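Local coordinates for protein tapirin (Caldicellulosiruptor kristjanssonii, PDB 6N2B) that probably binds cellulose through its C-terminal beta-helix domain, and may help this extremely thermophilic bacterium attach to plant biomass, at residues I266-Y271 with N290-Y295; G225-S230 with V245-C250. All blocks are in the same frame, centred on the assembly; numbering follows the deposited sequence.

Contact 1. Residues I266-Y271 with N290-Y295; sequences IKEIMY and NANKIY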
ATOM      1  N   ILE A 266       0.481   6.424  -5.392  1.00 17.00           N
ATOM      2  CA  ILE A 266      -0.084   5.314  -6.136  1.00 21.28           C
ATOM      3  C   ILE A 266      -0.261   5.741  -7.583  1.00 23.82           C
ATOM      4  O   ILE A 266      -1.031   6.663  -7.873  1.00 30.62           O
ATOM      5  CB  ILE A 266      -1.415   4.852  -5.537  1.00 27.15           C
ATOM      6  CG1 ILE A 266      -1.234   4.520  -4.052  1.00 19.59           C
ATOM      7  CG2 ILE A 266      -1.893   3.628  -6.307  1.00 29.00           C
ATOM      8  CD1 ILE A 266      -0.485   3.202  -3.810  1.00 13.68           C
ATOM      9  N   LYS A 267       0.443   5.065  -8.493  1.00 25.03           N
ATOM     10  CA  LYS A 267       0.436   5.482  -9.890  1.00 18.46           C
ATOM     11  C   LYS A 267      -0.777   4.978 -10.636  1.00 22.82           C
ATOM     12  O   LYS A 267      -1.235   5.636 -11.571  1.00 34.13           O
ATOM     13  CB  LYS A 267       1.696   5.001 -10.584  1.00 18.23           C
ATOM     14  CG  LYS A 267       2.901   5.780 -10.144  1.00 21.81           C
ATOM     15  CD  LYS A 267       4.159   5.039 -10.467  1.00 24.30           C
ATOM     16  CE  LYS A 267       4.436   5.037 -11.956  1.00 19.77           C
ATOM     17  NZ  LYS A 267       5.310   3.872 -12.298  1.00 33.82           N
ATOM     18  N   GLU A 268      -1.312   3.822 -10.253  1.00 27.56           N
ATOM     19  CA  GLU A 268      -2.460   3.261 -10.940  1.00 29.56           C
ATOM     20  C   GLU A 268      -3.559   3.064  -9.919  1.00 27.65           C
ATOM     21  O   GLU A 268      -4.215   4.037  -9.519  1.00 29.06           O
ATOM     22  CB  GLU A 268      -2.058   1.998 -11.715  1.00 30.61           C
ATOM     23  CG  GLU A 268      -1.129   2.270 -12.928  1.00 33.76           C
ATOM     24  CD  GLU A 268      -1.652   3.371 -13.880  1.00 53.59           C
ATOM     25  OE1 GLU A 268      -2.895   3.563 -13.968  1.00 54.41           O
ATOM     26  OE2 GLU A 268      -0.817   4.041 -14.552  1.00 42.77           O
ATOM     27  N   ILE A 269      -3.799   1.842  -9.440  1.00 19.34           N
ATOM     28  CA  ILE A 269      -4.994   1.529  -8.659  1.00 21.61           C
ATOM     29  C   ILE A 269      -4.635   1.301  -7.197  1.00 19.74           C
ATOM     30  O   ILE A 269      -3.743   0.505  -6.878  1.00 17.11           O
ATOM     31  CB  ILE A 269      -5.732   0.306  -9.228  1.00 27.32           C
ATOM     32  CG1 ILE A 269      -6.392   0.666 -10.564  1.00 25.00           C
ATOM     33  CG2 ILE A 269      -6.752  -0.216  -8.217  1.00 15.82           C
ATOM     34  CD1 ILE A 269      -6.266  -0.397 -11.642  1.00 17.06           C
ATOM     35  N   MET A 270      -5.350   1.988  -6.310  1.00 17.64           N
ATOM     36  CA  MET A 270      -5.415   1.645  -4.895  1.00 25.29           C
ATOM     37  C   MET A 270      -6.794   1.052  -4.632  1.00 17.23           C
ATOM     38  O   MET A 270      -7.795   1.774  -4.612  1.00 18.71           O
ATOM     39  CB  MET A 270      -5.158   2.864  -4.015  1.00 24.76           C
ATOM     40  CG  MET A 270      -5.090   2.567  -2.533  1.00 15.16           C
ATOM     41  SD  MET A 270      -4.710   4.093  -1.646  1.00 26.36           S
ATOM     42  CE  MET A 270      -4.093   3.416  -0.115  1.00 28.27           C
ATOM     43  N   TYR A 271      -6.845  -0.262  -4.461  1.00 17.95           N
ATOM     44  CA  TYR A 271      -8.088  -0.975  -4.199  1.00 23.71           C
ATOM     45  C   TYR A 271      -8.187  -1.246  -2.702  1.00 19.21           C
ATOM     46  O   TYR A 271      -7.321  -1.913  -2.126  1.00 18.40           O
ATOM     47  CB  TYR A 271      -8.154  -2.280  -5.005  1.00 21.00           C
ATOM     48  CG  TYR A 271      -9.416  -3.103  -4.790  1.00 19.12           C
ATOM     49  CD1 TYR A 271      -9.591  -3.853  -3.628  1.00 22.64           C
ATOM     50  CD2 TYR A 271     -10.432  -3.131  -5.746  1.00 23.06           C
ATOM     51  CE1 TYR A 271     -10.738  -4.611  -3.415  1.00 24.89           C
ATOM     52  CE2 TYR A 271     -11.586  -3.893  -5.549  1.00 26.90           C
ATOM     53  CZ  TYR A 271     -11.729  -4.631  -4.375  1.00 27.91           C
ATOM     54  OH  TYR A 271     -12.849  -5.389  -4.144  1.00 26.17           O
ATOM     55  N   ASN A 290      -0.837  10.880  -2.813  1.00 17.34           N
ATOM     56  CA  ASN A 290      -1.052  11.224  -4.221  1.00 19.76           C
ATOM     57  C   ASN A 290      -1.393   9.931  -4.933  1.00 24.19           C
ATOM     58  O   ASN A 290      -0.524   9.070  -5.117  1.00 20.17           O
ATOM     59  CB  ASN A 290       0.172  11.854  -4.880  1.00 21.38           C
ATOM     60  CG  ASN A 290       0.530  13.185  -4.296  1.00 30.60           C
ATOM     61  OD1 ASN A 290       1.088  13.269  -3.195  1.00 26.47           O
ATOM     62  ND2 ASN A 290       0.227  14.252  -5.038  1.00 42.06           N
ATOM     63  N   ALA A 291      -2.645   9.782  -5.324  1.00 18.65           N
ATOM     64  CA  ALA A 291      -3.082   8.534  -5.912  1.00 20.94           C
ATOM     65  C   ALA A 291      -3.837   8.823  -7.190  1.00 27.21           C
ATOM     66  O   ALA A 291      -4.528   9.836  -7.313  1.00 28.54           O
ATOM     67  CB  ALA A 291      -3.954   7.722  -4.953  1.00 18.10           C
ATOM     68  N   ASN A 292      -3.667   7.928  -8.153  1.00 25.86           N
ATOM     69  CA  ASN A 292      -4.368   8.062  -9.421  1.00 23.24           C
ATOM     70  C   ASN A 292      -5.836   7.684  -9.248  1.00 24.17           C
ATOM     71  O   ASN A 292      -6.720   8.543  -9.302  1.00 27.29           O
ATOM     72  CB  ASN A 292      -3.671   7.201 -10.474  1.00 25.69           C
ATOM     73  CG  ASN A 292      -4.269   7.370 -11.842  1.00 28.58           C
ATOM     74  OD1 ASN A 292      -4.987   8.337 -12.098  1.00 33.78           O
ATOM     75  ND2 ASN A 292      -3.993   6.426 -12.733  1.00 33.72           N
ATOM     76  N   LYS A 293      -6.114   6.405  -9.016  1.00 27.25           N
ATOM     77  CA  LYS A 293      -7.471   5.922  -8.787  1.00 27.86           C
ATOM     78  C   LYS A 293      -7.542   5.249  -7.421  1.00 22.20           C
ATOM     79  O   LYS A 293      -6.661   4.464  -7.062  1.00 20.44           O
ATOM     80  CB  LYS A 293      -7.899   4.958  -9.898  1.00 24.08           C
ATOM     81  CG  LYS A 293      -7.387   5.344 -11.278  1.00 26.51           C
ATOM     82  CD  LYS A 293      -7.880   4.399 -12.359  1.00 27.58           C
ATOM     83  CE  LYS A 293      -7.178   4.663 -13.692  1.00 34.13           C
ATOM     84  NZ  LYS A 293      -7.933   4.094 -14.850  1.00 39.92           N
ATOM     85  N   ILE A 294      -8.569   5.590  -6.653  1.00 15.08           N
ATOM     86  CA  ILE A 294      -8.828   4.997  -5.350  1.00 20.17           C
ATOM     87  C   ILE A 294     -10.215   4.379  -5.375  1.00 24.61           C
ATOM     88  O   ILE A 294     -11.165   4.997  -5.872  1.00 26.96           O
ATOM     89  CB  ILE A 294      -8.752   6.040  -4.218  1.00 22.05           C
ATOM     90  CG1 ILE A 294      -7.376   6.698  -4.167  1.00 18.98           C
ATOM     91  CG2 ILE A 294      -9.144   5.403  -2.878  1.00 17.13           C
ATOM     92  CD1 ILE A 294      -7.241   7.707  -3.040  1.00 13.89           C
ATOM     93  N   TYR A 295     -10.338   3.171  -4.832  1.00 23.49           N
ATOM     94  CA  TYR A 295     -11.646   2.587  -4.565  1.00 26.19           C
ATOM     95  C   TYR A 295     -11.684   2.107  -3.124  1.00 22.96           C
ATOM     96  O   TYR A 295     -10.728   1.491  -2.645  1.00 28.59           O
ATOM     97  CB  TYR A 295     -11.976   1.414  -5.519  1.00 19.10           C
ATOM     98  CG  TYR A 295     -13.142   0.551  -5.044  1.00 34.96           C
ATOM     99  CD1 TYR A 295     -14.463   0.898  -5.341  1.00 37.03           C
ATOM    100  CD2 TYR A 295     -12.928  -0.601  -4.287  1.00 32.31           C
ATOM    101  CE1 TYR A 295     -15.539   0.124  -4.897  1.00 29.40           C
ATOM    102  CE2 TYR A 295     -13.994  -1.373  -3.842  1.00 33.56           C
ATOM    103  CZ  TYR A 295     -15.296  -1.005  -4.153  1.00 37.10           C
ATOM    104  OH  TYR A 295     -16.353  -1.768  -3.710  1.00 37.28           O
TER
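Y271 and Y295 lie side by side on neighbouring coils, their side chains pointing the same way. In both, CG is anti to the backbone N, which sends the rings out alongside each other. Y295 CD2 sits over one face of the Y271 ring, near its rim, 3.8 Å from Y271 CE2. The two planes are 35° apart and the centroids 5.2 Å, so the pair is oblique. Each hydroxyl is held beyond the contact: Y271 OH bonds Q273, and Y295 OH bonds D317 and K413 of helix 408-413.

Residues 269-271 and 293-295 are parallel strands. M270 N donates to K293 O at 2.9 Å, and M270 O accepts Y295 N. This parallel stacking of successive coils is the mark of a parallel beta-helix, the fold of this domain. Before it, the chain turns a corner at K267 and E268 in one coil and at N292 in the next. Between I266 and I269 the register slips by one residue, a beta bulge.

N292 sits at the corner. With its CG anti to the backbone N (chi1 -175°), the amide lies back against the other coil, where ND2 makes two weak bonds, to K267 O at 3.1 Å and to E268 OE1 at 3.3 Å. The E268 carboxylate lies beside that amide, with the two planes 80° apart.

On the other face, I266 CB meets A291 CB at 3.9 Å. M270 CB and I294 CG1 make a loose contact there at 4.4 Å.

Contact 2. Residues G225-S230 with V245-C250; sequences GGSIYS and VNNLIC
I228 CD1 meets V245 CG2 at 3.6 Å, and the two side chains cross at about a right angle. I228 CG2, anti to the backbone N, turns to the other neighbour and lies 4.0 Å from L248 CG. V223 joins I228 and V245 on this face. On the face of Y229 and I249, I249 CG2 meets the edge of the tyrosine ring, in its plane, 3.9 Å from Y229 CD1. The same ring stacks with Y210 and F417.

The main chains pair as parallel strands of adjoining beta-helix coils, their axes 3° apart. I228 N donates to N247 O, I228 O accepts I249 N at 2.9 Å, and S230 N donates to I249 O. Before the strands, N246 N donates to G226 O. G225 and G226 both have positive phi, a backbone form that favours glycine.

Side-chain polar bonds gather on S227 OG. It lies beside its own backbone N (chi1 -58°), where N247 N reaches it at 3.1 Å and N247 ND2 adds a weak bond at 3.4 Å. E206 also bonds this hydroxyl and N246 ND2, and N246 OD1 bonds K267 NZ. N247 OD1 accepts from I269 N of the next coil.

The residues leading into the strands are thus held by polar bonds gathered round S227, while the strands farther along rely on backbone pairing and hydrocarbon packing.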
ATOM      1  N   GLY A 225       8.731   1.681  -5.773  1.00 17.51           N
ATOM      2  CA  GLY A 225       8.427   0.901  -6.950  1.00 12.14           C
ATOM      3  C   GLY A 225       7.620  -0.319  -6.600  1.00 19.62           C
ATOM      4  O   GLY A 225       7.310  -0.605  -5.436  1.00 18.23           O
ATOM      5  N   GLY A 226       7.288  -1.071  -7.645  1.00 22.31           N
ATOM      6  CA  GLY A 226       6.521  -2.299  -7.503  1.00 17.24           C
ATOM      7  C   GLY A 226       5.120  -2.024  -6.976  1.00 19.38           C
ATOM      8  O   GLY A 226       4.630  -0.894  -6.941  1.00 14.72           O
ATOM      9  N   SER A 227       4.478  -3.100  -6.547  1.00 16.42           N
ATOM     10  CA  SER A 227       3.147  -2.986  -5.998  1.00 15.30           C
ATOM     11  C   SER A 227       3.099  -3.673  -4.645  1.00 18.11           C
ATOM     12  O   SER A 227       4.019  -4.392  -4.248  1.00 14.64           O
ATOM     13  CB  SER A 227       2.105  -3.569  -6.948  1.00 15.68           C
ATOM     14  OG  SER A 227       2.159  -2.926  -8.200  1.00 18.59           O
ATOM     15  N   ILE A 228       1.995  -3.430  -3.948  1.00 12.83           N
ATOM     16  CA  ILE A 228       1.762  -3.899  -2.597  1.00 12.18           C
ATOM     17  C   ILE A 228       0.431  -4.622  -2.608  1.00 18.87           C
ATOM     18  O   ILE A 228      -0.554  -4.102  -3.146  1.00 19.56           O
ATOM     19  CB  ILE A 228       1.730  -2.729  -1.595  1.00 16.54           C
ATOM     20  CG1 ILE A 228       3.117  -2.104  -1.461  1.00 19.86           C
ATOM     21  CG2 ILE A 228       1.192  -3.158  -0.258  1.00  8.43           C
ATOM     22  CD1 ILE A 228       3.071  -0.605  -1.338  1.00 17.04           C
ATOM     23  N   TYR A 229       0.406  -5.826  -2.042  1.00 17.64           N
ATOM     24  CA  TYR A 229      -0.811  -6.610  -1.905  1.00 15.14           C
ATOM     25  C   TYR A 229      -0.882  -7.157  -0.495  1.00 15.75           C
ATOM     26  O   TYR A 229       0.129  -7.603   0.054  1.00 14.95           O
ATOM     27  CB  TYR A 229      -0.863  -7.799  -2.891  1.00 14.85           C
ATOM     28  CG  TYR A 229      -1.980  -8.770  -2.552  1.00 19.49           C
ATOM     29  CD1 TYR A 229      -3.300  -8.464  -2.865  1.00 23.30           C
ATOM     30  CD2 TYR A 229      -1.725  -9.973  -1.890  1.00 18.20           C
ATOM     31  CE1 TYR A 229      -4.329  -9.317  -2.553  1.00 23.12           C
ATOM     32  CE2 TYR A 229      -2.749 -10.835  -1.563  1.00 15.25           C
ATOM     33  CZ  TYR A 229      -4.054 -10.502  -1.903  1.00 25.70           C
ATOM     34  OH  TYR A 229      -5.106 -11.341  -1.602  1.00 29.80           O
ATOM     35  N   SER A 230      -2.084  -7.171   0.063  1.00 16.50           N
ATOM     36  CA  SER A 230      -2.358  -7.924   1.277  1.00 16.07           C
ATOM     37  C   SER A 230      -3.718  -8.593   1.192  1.00 16.80           C
ATOM     38  O   SER A 230      -4.695  -7.986   0.743  1.00 18.25           O
ATOM     39  CB  SER A 230      -2.335  -7.043   2.519  1.00 25.27           C
ATOM     40  OG  SER A 230      -3.268  -7.529   3.462  1.00 22.67           O
ATOM     41  N   VAL A 245       4.872   3.598  -6.131  1.00 13.17           N
ATOM     42  CA  VAL A 245       4.170   2.320  -6.116  1.00 14.95           C
ATOM     43  C   VAL A 245       3.094   2.313  -7.197  1.00 19.52           C
ATOM     44  O   VAL A 245       2.312   3.265  -7.338  1.00 21.46           O
ATOM     45  CB  VAL A 245       3.561   2.058  -4.727  1.00 17.48           C
ATOM     46  CG1 VAL A 245       2.467   0.991  -4.806  1.00 12.03           C
ATOM     47  CG2 VAL A 245       4.636   1.616  -3.755  1.00 19.44           C
ATOM     48  N   ASN A 246       3.034   1.229  -7.961  1.00 18.18           N
ATOM     49  CA  ASN A 246       2.046   1.133  -9.029  1.00 24.67           C
ATOM     50  C   ASN A 246       0.655   0.807  -8.488  1.00 22.58           C
ATOM     51  O   ASN A 246      -0.312   1.534  -8.739  1.00 24.46           O
ATOM     52  CB  ASN A 246       2.491   0.088 -10.051  1.00 27.19           C
ATOM     53  CG  ASN A 246       3.641   0.580 -10.914  1.00 26.97           C
ATOM     54  OD1 ASN A 246       3.708   1.758 -11.265  1.00 27.32           O
ATOM     55  ND2 ASN A 246       4.553  -0.321 -11.257  1.00 30.08           N
ATOM     56  N   ASN A 247       0.522  -0.283  -7.755  1.00 16.21           N
ATOM     57  CA  ASN A 247      -0.766  -0.621  -7.168  1.00 24.13           C
ATOM     58  C   ASN A 247      -0.607  -0.938  -5.683  1.00 25.55           C
ATOM     59  O   ASN A 247       0.447  -1.407  -5.240  1.00 25.55           O
ATOM     60  CB  ASN A 247      -1.431  -1.813  -7.908  1.00 20.49           C
ATOM     61  CG  ASN A 247      -1.380  -1.666  -9.440  1.00 26.99           C
ATOM     62  OD1 ASN A 247      -2.077  -0.826 -10.016  1.00 32.42           O
ATOM     63  ND2 ASN A 247      -0.573  -2.493 -10.095  1.00 20.46           N
ATOM     64  N   LEU A 248      -1.659  -0.653  -4.915  1.00 18.87           N
ATOM     65  CA  LEU A 248      -1.787  -1.113  -3.534  1.00 15.61           C
ATOM     66  C   LEU A 248      -3.155  -1.766  -3.446  1.00 19.40           C
ATOM     67  O   LEU A 248      -4.160  -1.060  -3.374  1.00 25.55           O
ATOM     68  CB  LEU A 248      -1.662   0.028  -2.538  1.00 14.49           C
ATOM     69  CG  LEU A 248      -1.563  -0.303  -1.039  1.00 17.38           C
ATOM     70  CD1 LEU A 248      -1.103   0.908  -0.291  1.00 17.31           C
ATOM     71  CD2 LEU A 248      -2.869  -0.784  -0.420  1.00 19.57           C
ATOM     72  N   ILE A 249      -3.204  -3.091  -3.442  1.00 17.89           N
ATOM     73  CA  ILE A 249      -4.464  -3.829  -3.367  1.00 23.00           C
ATOM     74  C   ILE A 249      -4.593  -4.465  -1.989  1.00 16.94           C
ATOM     75  O   ILE A 249      -3.739  -5.259  -1.579  1.00 18.07           O
ATOM     76  CB  ILE A 249      -4.563  -4.904  -4.455  1.00 21.20           C
ATOM     77  CG1 ILE A 249      -4.599  -4.257  -5.841  1.00 14.94           C
ATOM     78  CG2 ILE A 249      -5.767  -5.794  -4.175  1.00 16.06           C
ATOM     79  CD1 ILE A 249      -4.429  -5.226  -6.967  1.00 11.54           C
ATOM     80  N   CYS A 250      -5.665  -4.146  -1.283  1.00 16.02           N
ATOM     81  CA  CYS A 250      -5.931  -4.775   0.003  1.00 19.52           C
ATOM     82  C   CYS A 250      -7.280  -5.465  -0.064  1.00 21.16           C
ATOM     83  O   CYS A 250      -8.308  -4.806  -0.251  1.00 22.17           O
ATOM     84  CB  CYS A 250      -5.925  -3.772   1.150  1.00 18.98           C
ATOM     85  SG  CYS A 250      -6.468  -4.583   2.682  1.00 17.96           S
TER

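Contact 2 comes first along the chain and closes before contact 1 opens. Their centres are about 10 Å apart, and they occupy consecutive coils of the same beta-helix. Strands 240-250 and 269-272 are neighbours, so the second strand of contact 2 pairs directly with the first of contact 1. Two bonds across the corner probably tie them: K267 N to V245 O and K267 NZ to N246 OD1, both 2.8 Å. E268 CB also packs on N247 OD1. The ladder therefore runs through four coils in order, 227-230, 240-250, 269-272 and 293-296. Both contacts belong to the body of the solenoid, away from the calcium site.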